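Local coordinates for protein ribonucleoside-diphosphate reductase, alpha chain (PDB 6DQX) that probably reduces ribonucleoside diphosphates to deoxyribonucleotides, as the catalytic alpha subunit of a class Id ribonucleotide reductase, at residues R55-I59 / I91-L97; V289-S293 / F315-M320. One frame throughout, in Å; residues are numbered along the deposited sequence.

Contact 1 (R55-I59 / I91-L97); sequences RIRFI and IWSNFGL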
loop_
_atom_site.group_PDB
_atom_site.type_symbol
_atom_site.label_atom_id
_atom_site.label_comp_id
_atom_site.label_asym_id
_atom_site.label_seq_id
_atom_site.Cartn_x
_atom_site.Cartn_y
_atom_site.Cartn_z
ATOM N N ARG A 55 17.785 32.829 5.053
ATOM C CA ARG A 55 16.583 32.146 4.585
ATOM C C ARG A 55 15.382 33.117 4.497
ATOM O O ARG A 55 14.648 33.105 3.502
ATOM C CB ARG A 55 16.296 30.963 5.515
ATOM C CG ARG A 55 15.147 30.062 5.109
ATOM C CD ARG A 55 15.413 29.265 3.858
ATOM N NE ARG A 55 14.183 28.591 3.443
ATOM C CZ ARG A 55 13.666 28.549 2.221
ATOM N NH1 ARG A 55 14.267 29.108 1.188
ATOM N NH2 ARG A 55 12.505 27.911 2.038
ATOM N N ILE A 56 15.220 33.980 5.493
ATOM C CA ILE A 56 14.083 34.920 5.505
ATOM C C ILE A 56 14.186 35.895 4.339
ATOM O O ILE A 56 13.213 36.161 3.643
ATOM C CB ILE A 56 13.962 35.662 6.846
ATOM C CG1 ILE A 56 13.621 34.680 7.978
ATOM C CG2 ILE A 56 12.948 36.790 6.765
ATOM C CD1 ILE A 56 13.988 35.212 9.348
ATOM N N ARG A 57 15.377 36.449 4.138
ATOM C CA ARG A 57 15.608 37.303 2.993
ATOM C C ARG A 57 15.317 36.605 1.668
ATOM O O ARG A 57 14.714 37.209 0.781
ATOM C CB ARG A 57 17.065 37.835 3.007
ATOM C CG ARG A 57 17.424 38.708 1.801
ATOM C CD ARG A 57 16.877 40.121 1.987
ATOM N NE ARG A 57 17.719 40.924 2.901
ATOM C CZ ARG A 57 17.336 42.046 3.535
ATOM N NH1 ARG A 57 16.099 42.555 3.398
ATOM N NH2 ARG A 57 18.193 42.669 4.338
ATOM N N PHE A 58 15.799 35.367 1.497
ATOM C CA PHE A 58 15.555 34.615 0.275
ATOM C C PHE A 58 14.051 34.415 0.044
ATOM O O PHE A 58 13.566 34.581 -1.063
ATOM C CB PHE A 58 16.244 33.248 0.310
ATOM C CG PHE A 58 15.951 32.397 -0.889
ATOM C CD1 PHE A 58 16.692 32.541 -2.053
ATOM C CD2 PHE A 58 14.920 31.463 -0.862
ATOM C CE1 PHE A 58 16.424 31.751 -3.162
ATOM C CE2 PHE A 58 14.639 30.682 -1.963
ATOM C CZ PHE A 58 15.381 30.830 -3.120
ATOM N N ILE A 59 13.337 34.057 1.103
ATOM C CA ILE A 59 11.870 33.833 1.003
ATOM C C ILE A 59 11.159 35.116 0.554
ATOM O O ILE A 59 10.328 35.080 -0.369
ATOM C CB ILE A 59 11.313 33.316 2.345
ATOM C CG1 ILE A 59 11.754 31.881 2.554
ATOM C CG2 ILE A 59 9.781 33.447 2.404
ATOM C CD1 ILE A 59 11.511 31.336 3.948
ATOM N N ILE A 91 6.981 25.697 4.427
ATOM C CA ILE A 91 7.467 26.912 3.778
ATOM C C ILE A 91 8.930 27.185 4.173
ATOM O O ILE A 91 9.782 27.429 3.301
ATOM C CB ILE A 91 6.523 28.108 4.106
ATOM C CG1 ILE A 91 5.199 27.902 3.350
ATOM C CG2 ILE A 91 7.183 29.441 3.755
ATOM C CD1 ILE A 91 4.015 28.739 3.820
ATOM N N TRP A 92 9.220 27.122 5.464
ATOM C CA TRP A 92 10.608 27.272 5.964
ATOM C C TRP A 92 11.504 26.259 5.271
ATOM O O TRP A 92 12.620 26.589 4.840
ATOM C CB TRP A 92 10.711 27.030 7.469
ATOM C CG TRP A 92 10.534 28.225 8.326
ATOM C CD1 TRP A 92 9.427 28.535 9.081
ATOM C CD2 TRP A 92 11.478 29.275 8.547
ATOM N NE1 TRP A 92 9.628 29.727 9.744
ATOM C CE2 TRP A 92 10.876 30.199 9.436
ATOM C CE3 TRP A 92 12.771 29.532 8.077
ATOM C CZ2 TRP A 92 11.523 31.357 9.864
ATOM C CZ3 TRP A 92 13.422 30.679 8.517
ATOM C CH2 TRP A 92 12.796 31.581 9.396
ATOM N N SER A 93 11.010 25.030 5.164
ATOM C CA SER A 93 11.844 23.932 4.616
ATOM C C SER A 93 12.069 24.005 3.110
ATOM O O SER A 93 13.205 23.764 2.638
ATOM C CB SER A 93 11.276 22.570 5.002
ATOM O OG SER A 93 11.334 22.393 6.403
ATOM N N ASN A 94 11.007 24.319 2.358
ATOM C CA ASN A 94 10.947 24.052 0.929
ATOM C C ASN A 94 10.635 25.221 0.021
ATOM O O ASN A 94 10.854 25.107 -1.177
ATOM C CB ASN A 94 9.898 22.939 0.659
ATOM C CG ASN A 94 10.100 21.699 1.539
ATOM O OD1 ASN A 94 9.128 21.099 2.003
ATOM N ND2 ASN A 94 11.373 21.320 1.784
ATOM N N PHE A 95 10.063 26.321 0.527
ATOM C CA PHE A 95 9.647 27.405 -0.377
ATOM C C PHE A 95 10.812 28.002 -1.167
ATOM O O PHE A 95 11.838 28.361 -0.588
ATOM C CB PHE A 95 8.907 28.524 0.390
ATOM C CG PHE A 95 8.436 29.650 -0.492
ATOM C CD1 PHE A 95 7.448 29.442 -1.433
ATOM C CD2 PHE A 95 8.995 30.922 -0.399
ATOM C CE1 PHE A 95 7.016 30.475 -2.266
ATOM C CE2 PHE A 95 8.577 31.958 -1.235
ATOM C CZ PHE A 95 7.573 31.746 -2.140
ATOM N N GLY A 96 10.641 28.134 -2.484
ATOM C CA GLY A 96 11.692 28.634 -3.351
ATOM C C GLY A 96 12.839 27.658 -3.627
ATOM O O GLY A 96 13.762 28.007 -4.346
ATOM N N LEU A 97 12.793 26.453 -3.066
ATOM C CA LEU A 97 13.829 25.433 -3.266
ATOM C C LEU A 97 13.300 24.260 -4.104
ATOM O O LEU A 97 12.094 24.098 -4.298
ATOM C CB LEU A 97 14.323 24.906 -1.917
ATOM C CG LEU A 97 14.773 25.913 -0.856
ATOM C CD1 LEU A 97 15.210 25.202 0.410
ATOM C CD2 LEU A 97 15.881 26.807 -1.382
#
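Arg55 reaches from helix 52-67 to the C-terminal end of helix 89-94 and binds the carbonyls at that end with its guanidinium group. The helix end runs into a type II beta turn from Asn94 to Leu97. The guanidinium lies edge-on to the carbonyls of this end. NE and NH2 both grip Trp92 O side-on, with NE at 2.9 Å. NH1 and NH2 both grip Phe95 O end-on. The two approaches to Phe95 O differ: NH2 lies in the carbonyl plane on a lone pair, whereas NH1 comes nearly along the C=O axis. A weak bond runs from NH2 to Ile91 O. The positive group would probably be stabilised by the partial negative charge of the helix end.

Apolar groups sandwich the guanidinium, with its bonds at the edge. Ile59 CG1 sits over the centre of one face, and Leu97 CD1 lies over the opposite face toward the rim. The aliphatic part of Arg55 runs alongside the Trp92 ring, with Arg55 CG 3.8 Å from Trp92 CE3. The guanidinium and indole planes are 62° apart. Ile56 CG1 meets the same indole at Trp92 CH2, 3.5 Å away. Further along, Ile59 CG2 lies 3.9 Å from Phe95 CD2. The Phe95 and His62 rings meet edge-to-face. Phe58 has CG anti to its backbone N (chi1 176°), which brings the ring edge to the turn, where Phe58 CZ is 3.5 Å from Gly96 O.

Contact 2 (V289-S293 / F315-M320); sequences VCCLS and FLDVVM. With EDO (1,2-ethanediol), chain F.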
loop_
_atom_site.group_PDB
_atom_site.type_symbol
_atom_site.label_atom_id
_atom_site.label_comp_id
_atom_site.label_asym_id
_atom_site.label_seq_id
_atom_site.Cartn_x
_atom_site.Cartn_y
_atom_site.Cartn_z
ATOM N N VAL A 289 -5.737 20.454 -0.879
ATOM C CA VAL A 289 -4.494 20.899 -0.300
ATOM C C VAL A 289 -4.649 22.356 0.119
ATOM O O VAL A 289 -5.490 23.085 -0.405
ATOM C CB VAL A 289 -3.297 20.738 -1.256
ATOM C CG1 VAL A 289 -3.046 19.270 -1.558
ATOM C CG2 VAL A 289 -3.522 21.474 -2.574
ATOM N N CYS A 290 -3.775 22.783 1.020
ATOM C CA CYS A 290 -3.827 24.158 1.537
ATOM C C CYS A 290 -2.459 24.507 2.109
ATOM O O CYS A 290 -1.681 23.626 2.447
ATOM C CB CYS A 290 -4.904 24.237 2.622
ATOM S SG CYS A 290 -5.443 25.901 3.047
ATOM N N CYS A 291 -2.154 25.783 2.207
ATOM C CA CYS A 291 -0.921 26.201 2.850
ATOM C C CYS A 291 -1.276 27.161 3.947
ATOM O O CYS A 291 -2.387 27.706 3.980
ATOM C CB CYS A 291 0.036 26.831 1.876
ATOM S SG CYS A 291 -0.639 28.242 1.023
ATOM N N LEU A 292 -0.349 27.351 4.852
ATOM C CA LEU A 292 -0.634 28.145 6.031
ATOM C C LEU A 292 0.530 28.986 6.432
ATOM O O LEU A 292 1.679 28.695 6.120
ATOM C CB LEU A 292 -1.092 27.265 7.189
ATOM C CG LEU A 292 -0.136 26.399 7.992
ATOM C CD1 LEU A 292 0.583 27.185 9.083
ATOM C CD2 LEU A 292 -0.866 25.218 8.642
ATOM N N SER A 293 0.186 30.064 7.112
ATOM C CA SER A 293 1.109 30.858 7.879
ATOM C C SER A 293 0.191 31.637 8.831
ATOM O O SER A 293 -1.035 31.553 8.697
ATOM C CB SER A 293 1.966 31.760 6.988
ATOM O OG SER A 293 2.986 31.041 6.309
ATOM N N PHE A 315 1.374 36.429 0.140
ATOM C CA PHE A 315 2.458 35.448 0.259
ATOM C C PHE A 315 1.930 34.035 0.111
ATOM O O PHE A 315 2.516 33.221 -0.617
ATOM C CB PHE A 315 3.201 35.598 1.591
ATOM C CG PHE A 315 4.255 34.566 1.809
ATOM C CD1 PHE A 315 5.404 34.606 1.055
ATOM C CD2 PHE A 315 4.101 33.559 2.777
ATOM C CE1 PHE A 315 6.398 33.662 1.239
ATOM C CE2 PHE A 315 5.089 32.622 2.972
ATOM C CZ PHE A 315 6.251 32.687 2.217
ATOM N N LEU A 316 0.834 33.733 0.800
ATOM C CA LEU A 316 0.230 32.405 0.717
ATOM C C LEU A 316 -0.273 32.082 -0.691
ATOM O O LEU A 316 -0.164 30.943 -1.154
ATOM C CB LEU A 316 -0.870 32.259 1.755
ATOM C CG LEU A 316 -0.343 32.194 3.201
ATOM C CD1 LEU A 316 -1.491 32.000 4.152
ATOM C CD2 LEU A 316 0.687 31.076 3.396
ATOM N N ASP A 317 -0.750 33.093 -1.412
ATOM C CA ASP A 317 -1.132 32.847 -2.797
ATOM C C ASP A 317 0.062 32.470 -3.671
ATOM O O ASP A 317 -0.059 31.584 -4.495
ATOM C CB ASP A 317 -1.881 34.020 -3.392
ATOM C CG ASP A 317 -2.607 33.651 -4.659
ATOM O OD1 ASP A 317 -3.417 32.700 -4.621
ATOM O OD2 ASP A 317 -2.385 34.308 -5.704
ATOM N N VAL A 318 1.214 33.113 -3.494
ATOM C CA VAL A 318 2.402 32.688 -4.277
ATOM C C VAL A 318 2.946 31.340 -3.848
ATOM O O VAL A 318 3.493 30.611 -4.669
ATOM C CB VAL A 318 3.547 33.724 -4.291
ATOM C CG1 VAL A 318 3.049 34.994 -4.868
ATOM C CG2 VAL A 318 4.158 34.004 -2.946
ATOM N N VAL A 319 2.789 30.995 -2.566
ATOM C CA VAL A 319 3.080 29.656 -2.102
ATOM C C VAL A 319 2.237 28.609 -2.836
ATOM O O VAL A 319 2.769 27.602 -3.324
ATOM C CB VAL A 319 2.932 29.552 -0.563
ATOM C CG1 VAL A 319 3.001 28.100 -0.104
ATOM C CG2 VAL A 319 4.006 30.403 0.140
ATOM N N MET A 320 0.933 28.854 -2.981
ATOM C CA MET A 320 0.091 27.956 -3.761
ATOM C C MET A 320 0.517 27.896 -5.235
ATOM O O MET A 320 0.504 26.820 -5.834
ATOM C CB MET A 320 -1.392 28.368 -3.662
ATOM C CG MET A 320 -2.394 27.302 -4.107
ATOM S SD MET A 320 -2.327 25.688 -3.281
ATOM C CE MET A 320 -1.737 26.135 -1.634
HETATM C C1 EDO F . 1.522 34.850 -8.480
HETATM O O1 EDO F . 2.166 33.602 -8.184
HETATM C C2 EDO F . 0.346 35.115 -7.555
HETATM O O2 EDO F . -0.480 33.963 -7.432
#
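Two sulfur-bearing side chains meet at the middle of this strand-to-helix contact, and no hydrogen bond crosses it. Cys291 SG lies 3.6 Å from Met320 CE. The thiol occupies the crowded position between its backbone N and carbonyl carbon (chi1 58°). From there it faces the helix, 3.5 Å from Leu316 O and 3.9 Å from Leu316 CD2. Its CB rests against Val319 CG1 at 3.8 Å. Cys291 is thus held among three helix side chains.

The methionine leaves the helix with CG anti to its backbone N, then bends at chi2 and chi3. These bends carry its methyl back to Cys291, while SD comes loosely against Val289 CG2. At the other end Leu316 reaches out with CD2, which touches Leu292 C and Ser293 OG, each at 3.7 Å. The serine hydroxyl donates to Leu292 O at 2.7 Å, so it is tied to its own strand and turns only a packing contact to Leu316. Its OG also lies at the edge of the Phe315 ring. Ser293 N is buried without a partner in the model.

Asp317 points away from the strand. Its carboxylate forms salt bridges to Arg344 and Arg407 and accepts a bond from a 1,2-ethanediol molecule, probably a crystallisation additive.

Strand 288-296 belongs to the mixed sheet of the barrel domain, with helix 308-327 packed against it. Ser293 bonds through its backbone to Gly349 of the parallel strand 347-351. Ala340 of helix 334-343 touches both Val289 and Met320, and Ile91 of helix 89-94 packs on Leu316 and Val319.

Overall arrangement
Contact 1 and contact 2 have centres 13 Å apart and touch directly. Helix 89-94 joins them: Ile91 CD1 reaches strand 288-296, 3.3 Å from Leu292 O. Phe315 of helix 308-327 makes the second junction. Its CE1 lies 3.6 Å from Ile59 CG2 and 3.7 Å from Phe95 CE2, and the two phenylalanine rings meet edge-to-face. Helices 89-94 and 308-327 thus each touch both helix 52-67 and strand 288-296. His65 binds magnesium in a structure of this protein, though none is bound to it in this chain. The side chain of Phe95 is about 9 Å from that of His65. The side chain of Phe315 is about 11 Å from that of His65.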